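Local atomic coordinates of regulator of Ty1 transposition protein 107 (Saccharomyces cerevisiae, PDB entry 3T7K), a protein that binds phosphorylated histone H2A through its C-terminal tandem BRCT repeats during DNA damage repair. Residues F35-I48 and K88-H100. Sequence-based numbering, arbitrary orientation.
Sequences FNEVDIEILNQLGI and KPEFIIDLLKQIH
Leu96 and Asp39 meet in a helix-helix packing contact of a BRCT repeat, where 37-45 and 90-99 cross at 99°, their axes 11.2 Å apart, beside the four-stranded parallel sheet of the BRCT fold. The contact is mostly hydrophobic, a case of aliphatic branches filling a helix crossing with one polar clasp at its margin. Ile42 and Ile99 run alongside each other, antiparallel, CD1 of Ile42 lying 3.5 Å from CG2 of Ile99. A tight 3.4 Å separates Leu46 CD1 from Ile99 CD1. With CG opposite its backbone N (chi1 -176°), Leu95 sends CD1 to the end of Leu46 and CD2 to Ile48 CD1, 3.4 Å away. Ile48 CD1 also lies against the edge of the Phe91 ring, which meets Tyr21 edge-to-face. A Schellman motif with Gly47 as C-prime ends helix 37-45; Asn36 is its N-cap, OD1 accepting from Asp39 N at 2.7 Å. At the exposed margin, His100 NE2 donates to the syn side of Asp39 OD1 (2.7 Å, 167°), tilted somewhat out of the carboxylate plane. A lysine replacing Asp39 would probably leave NE2 without its acceptor and the imidazole freer to turn. Beside this bond, Leu96 CD1 rests 3.3 Å from Asp39 OD2, a methyl against the carboxylate.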
# COMPACT_ATOMS: atom_id res chain seq x y z
N PHE C 35 -2.52 27.83 -2.57
CA PHE C 35 -2.74 28.77 -3.66
C PHE C 35 -4.14 29.23 -3.36
O PHE C 35 -4.74 28.72 -2.40
CB PHE C 35 -2.69 28.04 -5.01
CG PHE C 35 -1.84 26.80 -4.99
CD1 PHE C 35 -0.55 26.80 -5.50
CD2 PHE C 35 -2.33 25.63 -4.43
CE1 PHE C 35 0.23 25.66 -5.45
CE2 PHE C 35 -1.55 24.50 -4.38
CZ PHE C 35 -0.27 24.51 -4.89
N ASN C 36 -4.69 30.16 -4.14
CA ASN C 36 -6.04 30.61 -3.83
C ASN C 36 -7.01 29.43 -3.96
O ASN C 36 -6.66 28.40 -4.55
CB ASN C 36 -6.45 31.80 -4.69
CG ASN C 36 -6.57 31.45 -6.15
OD1 ASN C 36 -7.13 30.41 -6.51
ND2 ASN C 36 -6.04 32.32 -7.02
N GLU C 37 -8.20 29.56 -3.38
CA GLU C 37 -9.13 28.44 -3.28
C GLU C 37 -9.57 27.90 -4.64
O GLU C 37 -9.78 26.70 -4.80
CB GLU C 37 -10.35 28.82 -2.44
CG GLU C 37 -11.31 27.68 -2.20
OE1 GLU C 37 -12.27 29.08 -0.53
OE2 GLU C 37 -13.40 27.30 -1.13
N VAL C 38 -9.70 28.80 -5.61
CA VAL C 38 -10.04 28.39 -6.97
C VAL C 38 -8.94 27.49 -7.50
O VAL C 38 -9.18 26.33 -7.84
CB VAL C 38 -10.22 29.60 -7.90
CG1 VAL C 38 -10.27 29.15 -9.35
CG2 VAL C 38 -11.48 30.36 -7.54
N ASP C 39 -7.72 28.03 -7.55
CA ASP C 39 -6.56 27.29 -7.99
C ASP C 39 -6.45 25.93 -7.32
O ASP C 39 -6.01 24.96 -7.95
CB ASP C 39 -5.27 28.11 -7.78
CG ASP C 39 -5.11 29.21 -8.82
OD1 ASP C 39 -6.05 29.43 -9.61
OD2 ASP C 39 -4.03 29.86 -8.84
N ILE C 40 -6.86 25.82 -6.06
CA ILE C 40 -6.71 24.53 -5.39
C ILE C 40 -7.77 23.57 -5.86
O ILE C 40 -7.48 22.41 -6.16
CB ILE C 40 -6.61 24.62 -3.83
CG1 ILE C 40 -6.87 23.25 -3.18
CG2 ILE C 40 -7.54 25.72 -3.26
CD1 ILE C 40 -8.34 22.93 -2.94
N GLU C 41 -9.00 24.05 -5.97
CA GLU C 41 -10.10 23.21 -6.42
C GLU C 41 -9.91 22.72 -7.86
O GLU C 41 -10.30 21.60 -8.20
CB GLU C 41 -11.43 23.96 -6.27
CG GLU C 41 -12.61 23.08 -6.53
OE1 GLU C 41 -12.18 21.66 -4.68
OE2 GLU C 41 -12.55 20.71 -6.62
N ILE C 42 -9.32 23.56 -8.70
CA ILE C 42 -8.94 23.17 -10.06
C ILE C 42 -7.99 21.98 -10.04
O ILE C 42 -8.24 20.97 -10.69
CB ILE C 42 -8.26 24.33 -10.82
CG1 ILE C 42 -9.24 25.47 -11.08
CG2 ILE C 42 -7.70 23.85 -12.13
CD1 ILE C 42 -8.62 26.61 -11.88
N LEU C 43 -6.88 22.10 -9.29
CA LEU C 43 -5.89 21.03 -9.20
C LEU C 43 -6.51 19.69 -8.85
O LEU C 43 -6.20 18.67 -9.49
CB LEU C 43 -4.81 21.39 -8.17
CG LEU C 43 -3.99 22.61 -8.59
CD1 LEU C 43 -2.97 23.00 -7.52
CD2 LEU C 43 -3.30 22.33 -9.91
N ASN C 44 -7.38 19.67 -7.84
CA ASN C 44 -8.02 18.41 -7.44
C ASN C 44 -8.87 17.86 -8.58
O ASN C 44 -8.93 16.65 -8.80
CB ASN C 44 -8.87 18.61 -6.19
CG ASN C 44 -8.20 19.53 -5.18
OD1 ASN C 44 -8.69 20.63 -4.92
ND2 ASN C 44 -7.08 19.08 -4.59
N GLN C 45 -9.52 18.75 -9.32
CA GLN C 45 -10.30 18.30 -10.47
C GLN C 45 -9.40 17.67 -11.52
O GLN C 45 -9.86 16.86 -12.32
CB GLN C 45 -11.11 19.46 -11.06
CG GLN C 45 -12.35 19.80 -10.24
CD GLN C 45 -13.07 18.57 -9.72
OE1 GLN C 45 -13.48 17.70 -10.50
NE2 GLN C 45 -13.21 18.48 -8.40
N LEU C 46 -8.12 18.04 -11.51
CA LEU C 46 -7.16 17.50 -12.47
C LEU C 46 -6.34 16.37 -11.85
O LEU C 46 -5.31 15.98 -12.40
CB LEU C 46 -6.23 18.59 -13.00
CG LEU C 46 -6.92 19.76 -13.73
CD1 LEU C 46 -5.94 20.90 -14.02
CD2 LEU C 46 -7.52 19.29 -15.02
N GLY C 47 -6.80 15.83 -10.73
CA GLY C 47 -6.10 14.74 -10.08
C GLY C 47 -4.74 15.12 -9.51
O GLY C 47 -3.82 14.31 -9.50
N ILE C 48 -4.62 16.37 -9.06
CA ILE C 48 -3.45 16.82 -8.34
C ILE C 48 -3.88 17.26 -6.93
O ILE C 48 -4.71 18.18 -6.78
CB ILE C 48 -2.80 18.02 -9.02
CG1 ILE C 48 -2.43 17.70 -10.47
CG2 ILE C 48 -1.58 18.47 -8.24
CD1 ILE C 48 -1.94 18.90 -11.23
N LYS C 88 9.60 20.51 -11.07
CA LYS C 88 9.75 21.92 -10.79
C LYS C 88 8.37 22.57 -10.61
O LYS C 88 7.37 22.12 -11.19
CB LYS C 88 10.53 22.61 -11.91
CG LYS C 88 12.00 22.22 -11.95
CD LYS C 88 12.75 23.08 -12.97
CE LYS C 88 14.25 22.87 -12.90
N PRO C 89 8.31 23.62 -9.79
CA PRO C 89 7.03 24.30 -9.54
C PRO C 89 6.45 24.88 -10.83
O PRO C 89 5.25 25.08 -10.92
CB PRO C 89 7.42 25.41 -8.55
CG PRO C 89 8.89 25.62 -8.77
CD PRO C 89 9.43 24.26 -9.08
N GLU C 90 7.30 25.14 -11.82
CA GLU C 90 6.85 25.65 -13.11
C GLU C 90 5.71 24.80 -13.72
O GLU C 90 4.90 25.29 -14.51
CB GLU C 90 8.03 25.73 -14.08
CG GLU C 90 8.92 26.96 -13.93
CD GLU C 90 9.91 26.89 -12.76
OE1 GLU C 90 9.77 26.01 -11.87
OE2 GLU C 90 10.85 27.72 -12.74
N PHE C 91 5.67 23.52 -13.36
CA PHE C 91 4.59 22.65 -13.81
C PHE C 91 3.24 23.21 -13.39
O PHE C 91 2.37 23.46 -14.23
CB PHE C 91 4.74 21.23 -13.26
CG PHE C 91 3.53 20.36 -13.52
CD1 PHE C 91 3.38 19.71 -14.74
CD2 PHE C 91 2.56 20.20 -12.56
CE1 PHE C 91 2.27 18.91 -14.98
CE2 PHE C 91 1.44 19.41 -12.79
CZ PHE C 91 1.30 18.76 -14.01
N ILE C 92 3.05 23.37 -12.09
CA ILE C 92 1.82 23.91 -11.54
C ILE C 92 1.57 25.32 -12.07
O ILE C 92 0.43 25.73 -12.32
CB ILE C 92 1.87 23.94 -10.01
CG1 ILE C 92 2.04 22.54 -9.44
CG2 ILE C 92 0.61 24.57 -9.45
CD1 ILE C 92 0.79 21.71 -9.52
N ILE C 93 2.65 26.07 -12.25
CA ILE C 93 2.52 27.44 -12.71
C ILE C 93 1.99 27.45 -14.15
O ILE C 93 0.97 28.06 -14.44
CB ILE C 93 3.85 28.23 -12.59
CG1 ILE C 93 4.18 28.48 -11.11
CG2 ILE C 93 3.76 29.56 -13.31
CD1 ILE C 93 5.49 29.22 -10.91
N ASP C 94 2.69 26.76 -15.04
CA ASP C 94 2.26 26.66 -16.43
C ASP C 94 0.86 26.10 -16.55
O ASP C 94 0.07 26.54 -17.39
CB ASP C 94 3.23 25.80 -17.23
CG ASP C 94 4.57 26.46 -17.41
OD1 ASP C 94 4.68 27.65 -17.03
OD2 ASP C 94 5.50 25.80 -17.94
N LEU C 95 0.56 25.13 -15.70
CA LEU C 95 -0.73 24.47 -15.68
C LEU C 95 -1.84 25.47 -15.40
O LEU C 95 -2.78 25.61 -16.19
CB LEU C 95 -0.75 23.37 -14.63
CG LEU C 95 -2.01 22.53 -14.55
CD1 LEU C 95 -2.50 22.15 -15.95
CD2 LEU C 95 -1.76 21.29 -13.70
N LEU C 96 -1.73 26.17 -14.28
CA LEU C 96 -2.73 27.17 -13.92
C LEU C 96 -2.82 28.32 -14.92
O LEU C 96 -3.90 28.82 -15.20
CB LEU C 96 -2.52 27.67 -12.49
CG LEU C 96 -2.82 26.64 -11.40
CD1 LEU C 96 -2.49 27.17 -10.02
CD2 LEU C 96 -4.26 26.18 -11.46
N LYS C 97 -1.68 28.73 -15.47
CA LYS C 97 -1.66 29.76 -16.51
C LYS C 97 -2.60 29.36 -17.66
O LYS C 97 -3.50 30.11 -18.04
CB LYS C 97 -0.23 29.95 -17.04
CG LYS C 97 -0.04 31.05 -18.07
CD LYS C 97 1.45 31.40 -18.20
CE LYS C 97 1.80 32.01 -19.55
NZ LYS C 97 1.35 33.42 -19.71
N GLN C 98 -2.37 28.17 -18.19
CA GLN C 98 -3.18 27.63 -19.28
C GLN C 98 -4.65 27.51 -18.89
O GLN C 98 -5.54 27.84 -19.67
CB GLN C 98 -2.64 26.25 -19.68
CG GLN C 98 -2.95 25.83 -21.10
CD GLN C 98 -2.23 24.55 -21.47
OE1 GLN C 98 -2.68 23.46 -21.13
NE2 GLN C 98 -1.10 24.69 -22.16
N ILE C 99 -4.91 27.04 -17.68
CA ILE C 99 -6.27 26.85 -17.21
C ILE C 99 -7.03 28.17 -17.12
O ILE C 99 -8.25 28.21 -17.32
CB ILE C 99 -6.30 26.13 -15.86
CG1 ILE C 99 -5.76 24.70 -16.02
CG2 ILE C 99 -7.70 26.14 -15.26
CD1 ILE C 99 -6.79 23.62 -15.80
N HIS C 100 -6.30 29.25 -16.83
CA HIS C 100 -6.92 30.57 -16.66
C HIS C 100 -6.94 31.42 -17.94
O HIS C 100 -6.09 31.27 -18.82
CB HIS C 100 -6.24 31.34 -15.52
CG HIS C 100 -6.61 30.85 -14.16
ND1 HIS C 100 -7.91 30.79 -13.72
CD2 HIS C 100 -5.85 30.39 -13.13
CE1 HIS C 100 -7.94 30.32 -12.48
NE2 HIS C 100 -6.70 30.07 -12.10